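Local coordinates for protein ricin B-like lectin (Macrolepiota procera, PDB 4IZX) that binds carbohydrates, holding lactose by its galactose unit, as a fungal lectin of the ricin B-like family, at residues 61-66 with 80-85. Residues are numbered along the deposited sequence; the frame is centred on the assembly and turned at random.
Sequences GSYLGI and NDPFEW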
ATOM      1  N   GLY A  61      13.527  -0.060  -6.466  1.00  9.15           N
ATOM      2  CA  GLY A  61      14.299  -0.304  -5.247  1.00 10.43           C
ATOM      3  C   GLY A  61      14.097   0.705  -4.129  1.00 10.66           C
ATOM      4  O   GLY A  61      14.705   0.562  -3.060  1.00 13.21           O
ATOM      5  N   SER A  62      13.280   1.715  -4.348  1.00  9.25           N
ATOM      6  CA  SER A  62      12.757   2.553  -3.289  0.70  9.49           C
ATOM      7  C   SER A  62      11.760   1.779  -2.450  1.00  8.46           C
ATOM      8  O   SER A  62      11.290   0.722  -2.866  1.00  9.91           O
ATOM      9  CB  SER A  62      12.080   3.825  -3.872  0.70 10.92           C
ATOM     10  OG  SER A  62      12.969   4.610  -4.618  0.70 16.64           O
ATOM     11  N   TYR A  63      11.390   2.348  -1.304  1.00  7.93           N
ATOM     12  CA  TYR A  63      10.447   1.720  -0.398  1.00  7.74           C
ATOM     13  C   TYR A  63       9.151   2.504  -0.354  1.00  7.05           C
ATOM     14  O   TYR A  63       9.103   3.712  -0.537  1.00  7.98           O
ATOM     15  CB  TYR A  63      11.035   1.594   1.013  1.00  9.11           C
ATOM     16  CG  TYR A  63      12.216   0.661   1.077  1.00 10.00           C
ATOM     17  CD1 TYR A  63      13.490   1.128   0.803  1.00 10.52           C
ATOM     18  CD2 TYR A  63      12.057  -0.677   1.350  1.00  9.83           C
ATOM     19  CE1 TYR A  63      14.586   0.263   0.818  1.00 12.03           C
ATOM     20  CE2 TYR A  63      13.129  -1.558   1.381  1.00 11.36           C
ATOM     21  CZ  TYR A  63      14.405  -1.102   1.101  1.00 12.58           C
ATOM     22  OH  TYR A  63      15.467  -1.978   1.138  1.00 14.82           O
ATOM     23  N   LEU A  64       8.071   1.802  -0.046  1.00  6.91           N
ATOM     24  CA  LEU A  64       6.790   2.459   0.181  1.00  6.69           C
ATOM     25  C   LEU A  64       6.848   3.187   1.517  1.00  6.62           C
ATOM     26  O   LEU A  64       7.052   2.571   2.580  1.00  7.57           O
ATOM     27  CB  LEU A  64       5.696   1.398   0.225  1.00  7.53           C
ATOM     28  CG  LEU A  64       4.282   1.921   0.210  1.00  8.37           C
ATOM     29  CD1 LEU A  64       3.942   2.383  -1.206  1.00 12.20           C
ATOM     30  CD2 LEU A  64       3.284   0.881   0.666  1.00 10.11           C
ATOM     31  N   GLY A  65       6.680   4.513   1.488  1.00  7.37           N
ATOM     32  CA  GLY A  65       6.728   5.344   2.680  1.00  7.94           C
ATOM     33  C   GLY A  65       5.744   6.503   2.570  1.00  8.73           C
ATOM     34  O   GLY A  65       4.765   6.447   1.829  1.00  9.38           O
ATOM     35  N   ILE A  66       5.967   7.514   3.407  1.00  9.87           N
ATOM     36  CA  ILE A  66       5.024   8.639   3.498  1.00 11.84           C
ATOM     37  C   ILE A  66       5.652   9.995   3.395  1.00 10.23           C
ATOM     38  O   ILE A  66       6.840  10.167   3.673  1.00 12.26           O
ATOM     39  CB  ILE A  66       4.201   8.585   4.799  1.00 11.17           C
ATOM     40  CG1 ILE A  66       5.041   8.587   6.093  1.00  9.85           C
ATOM     41  CG2 ILE A  66       3.345   7.339   4.753  1.00 11.64           C
ATOM     42  CD1 ILE A  66       4.167   8.685   7.318  1.00 10.25           C
ATOM     43  N   ASN A  80      13.801   6.561   0.194  1.00  9.71           N
ATOM     44  CA  ASN A  80      15.094   5.907   0.080  1.00 10.69           C
ATOM     45  C   ASN A  80      15.280   4.769   1.089  1.00 11.08           C
ATOM     46  O   ASN A  80      15.779   3.721   0.742  1.00 13.41           O
ATOM     47  CB  ASN A  80      16.170   6.986   0.258  1.00 12.00           C
ATOM     48  CG  ASN A  80      17.561   6.458   0.042  1.00 14.19           C
ATOM     49  OD1 ASN A  80      18.316   6.240   1.014  1.00 22.96           O
ATOM     50  ND2 ASN A  80      17.917   6.260  -1.197  1.00 15.82           N
ATOM     51  N   ASP A  81      14.958   5.053   2.347  1.00 11.15           N
ATOM     52  CA  ASP A  81      15.258   4.154   3.446  1.00 12.75           C
ATOM     53  C   ASP A  81      14.019   3.242   3.683  1.00 11.41           C
ATOM     54  O   ASP A  81      12.875   3.691   3.535  1.00 11.80           O
ATOM     55  CB  ASP A  81      15.521   4.959   4.741  1.00 15.11           C
ATOM     56  CG  ASP A  81      16.830   5.683   4.783  1.00 19.06           C
ATOM     57  OD1 ASP A  81      17.557   5.707   3.783  1.00 24.41           O
ATOM     58  OD2 ASP A  81      17.042   6.303   5.839  1.00 27.41           O
ATOM     59  N   PRO A  82      14.212   2.017   4.168  1.00 10.68           N
ATOM     60  CA  PRO A  82      13.086   1.161   4.509  1.00 10.81           C
ATOM     61  C   PRO A  82      12.183   1.840   5.522  1.00 11.04           C
ATOM     62  O   PRO A  82      12.643   2.420   6.515  1.00 13.08           O
ATOM     63  CB  PRO A  82      13.750  -0.083   5.103  1.00 12.88           C
ATOM     64  CG  PRO A  82      15.143  -0.084   4.580  1.00 13.67           C
ATOM     65  CD  PRO A  82      15.487   1.349   4.411  1.00 13.12           C
ATOM     66  N   PHE A  83      10.894   1.788   5.255  1.00  9.41           N
ATOM     67  CA  PHE A  83       9.883   2.365   6.132  1.00  9.02           C
ATOM     68  C   PHE A  83       9.004   1.230   6.661  1.00  8.73           C
ATOM     69  O   PHE A  83       8.440   0.450   5.895  1.00  8.50           O
ATOM     70  CB  PHE A  83       9.028   3.389   5.387  1.00  9.26           C
ATOM     71  CG  PHE A  83       8.026   4.085   6.247  1.00 10.41           C
ATOM     72  CD1 PHE A  83       8.360   5.196   6.971  1.00 13.03           C
ATOM     73  CD2 PHE A  83       6.762   3.571   6.390  1.00 10.12           C
ATOM     74  CE1 PHE A  83       7.431   5.817   7.785  1.00 13.58           C
ATOM     75  CE2 PHE A  83       5.830   4.190   7.200  1.00 11.97           C
ATOM     76  CZ  PHE A  83       6.167   5.330   7.889  1.00 12.47           C
ATOM     77  N   GLU A  84       8.906   1.129   7.978  1.00  8.23           N
ATOM     78  CA  GLU A  84       8.161   0.047   8.621  1.00  8.09           C
ATOM     79  C   GLU A  84       6.667   0.304   8.675  1.00  7.76           C
ATOM     80  O   GLU A  84       6.208   1.393   9.060  1.00  8.97           O
ATOM     81  CB  GLU A  84       8.702  -0.239  10.018  1.00  9.03           C
ATOM     82  CG  GLU A  84      10.021  -1.012  10.006  1.00 10.66           C
ATOM     83  CD  GLU A  84      10.525  -1.374  11.391  1.00 11.99           C
ATOM     84  OE1 GLU A  84      11.182  -2.403  11.553  1.00 13.30           O
ATOM     85  OE2 GLU A  84      10.306  -0.584  12.330  1.00 14.70           O
ATOM     86  N   TRP A  85       5.936  -0.762   8.383  1.00  7.20           N
ATOM     87  CA  TRP A  85       4.480  -0.810   8.423  1.00  6.88           C
ATOM     88  C   TRP A  85       4.025  -1.957   9.315  1.00  6.84           C
ATOM     89  O   TRP A  85       4.656  -2.996   9.379  1.00  7.68           O
ATOM     90  CB  TRP A  85       3.910  -1.069   7.011  1.00  6.97           C
ATOM     91  CG  TRP A  85       4.239  -0.011   6.027  1.00  6.73           C
ATOM     92  CD1 TRP A  85       5.216  -0.035   5.091  1.00  7.27           C
ATOM     93  CD2 TRP A  85       3.545   1.234   5.844  1.00  6.22           C
ATOM     94  NE1 TRP A  85       5.165   1.118   4.318  1.00  7.58           N
ATOM     95  CE2 TRP A  85       4.145   1.904   4.763  1.00  7.18           C
ATOM     96  CE3 TRP A  85       2.476   1.862   6.499  1.00  7.25           C
ATOM     97  CZ2 TRP A  85       3.688   3.148   4.307  1.00  7.75           C
ATOM     98  CZ3 TRP A  85       2.041   3.083   6.051  1.00  7.63           C
ATOM     99  CH2 TRP A  85       2.648   3.711   4.965  1.00  8.70           C
TER
HETATM  100  O   HOH W   1      16.140   2.637  -1.712  1.00 19.79           O
HETATM  101  O   HOH W   2       8.506   0.229   3.225  1.00  8.30           O
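N80 meets the Y63 ring through its backbone: its O lies near the ring plane, at the edge, 3.5 Å from Y63 CD1. The same carbonyl accepts a hydrogen bond from a water that also donates to G61 O, bridging the two segments. D81 follows with its carbonyl carbon close to Y63 CD1, and P82 then covers one face of the ring. P82 CA sits 3.7 Å from the ring centroid, 16° off the normal, a CH-pi contact, while P82 CG reaches Y63 CZ at 3.7 Å; the two side chains lie alongside each other and point the same way. Next, F83 turns its side chain to the strand, CB 3.5 Å from L64 O. With CG anti to the backbone N (chi1 -176°), its ring passes G65 CA, where no side chain intervenes, and F83 CZ lies 3.9 Å from I66 CG1. W85 ends the segment. Its NE1 donates to L64 O (2.9 Å, N-H...O 152°), arriving from above the carbonyl plane; a water within hydrogen-bonding distance of both L64 O and F83 O has more acceptors in reach than protons to give. At the far rim of the indole W85 CH2 lies 3.7 Å from I66 CG2, and F83 CD2 lies over one indole face. The loop leaving the hairpin of strands 63-66 and 76-79 thus folds back across strand 63-66 toward strand 86-89, a connection within the beta-trefoil of ricin B-type lectins.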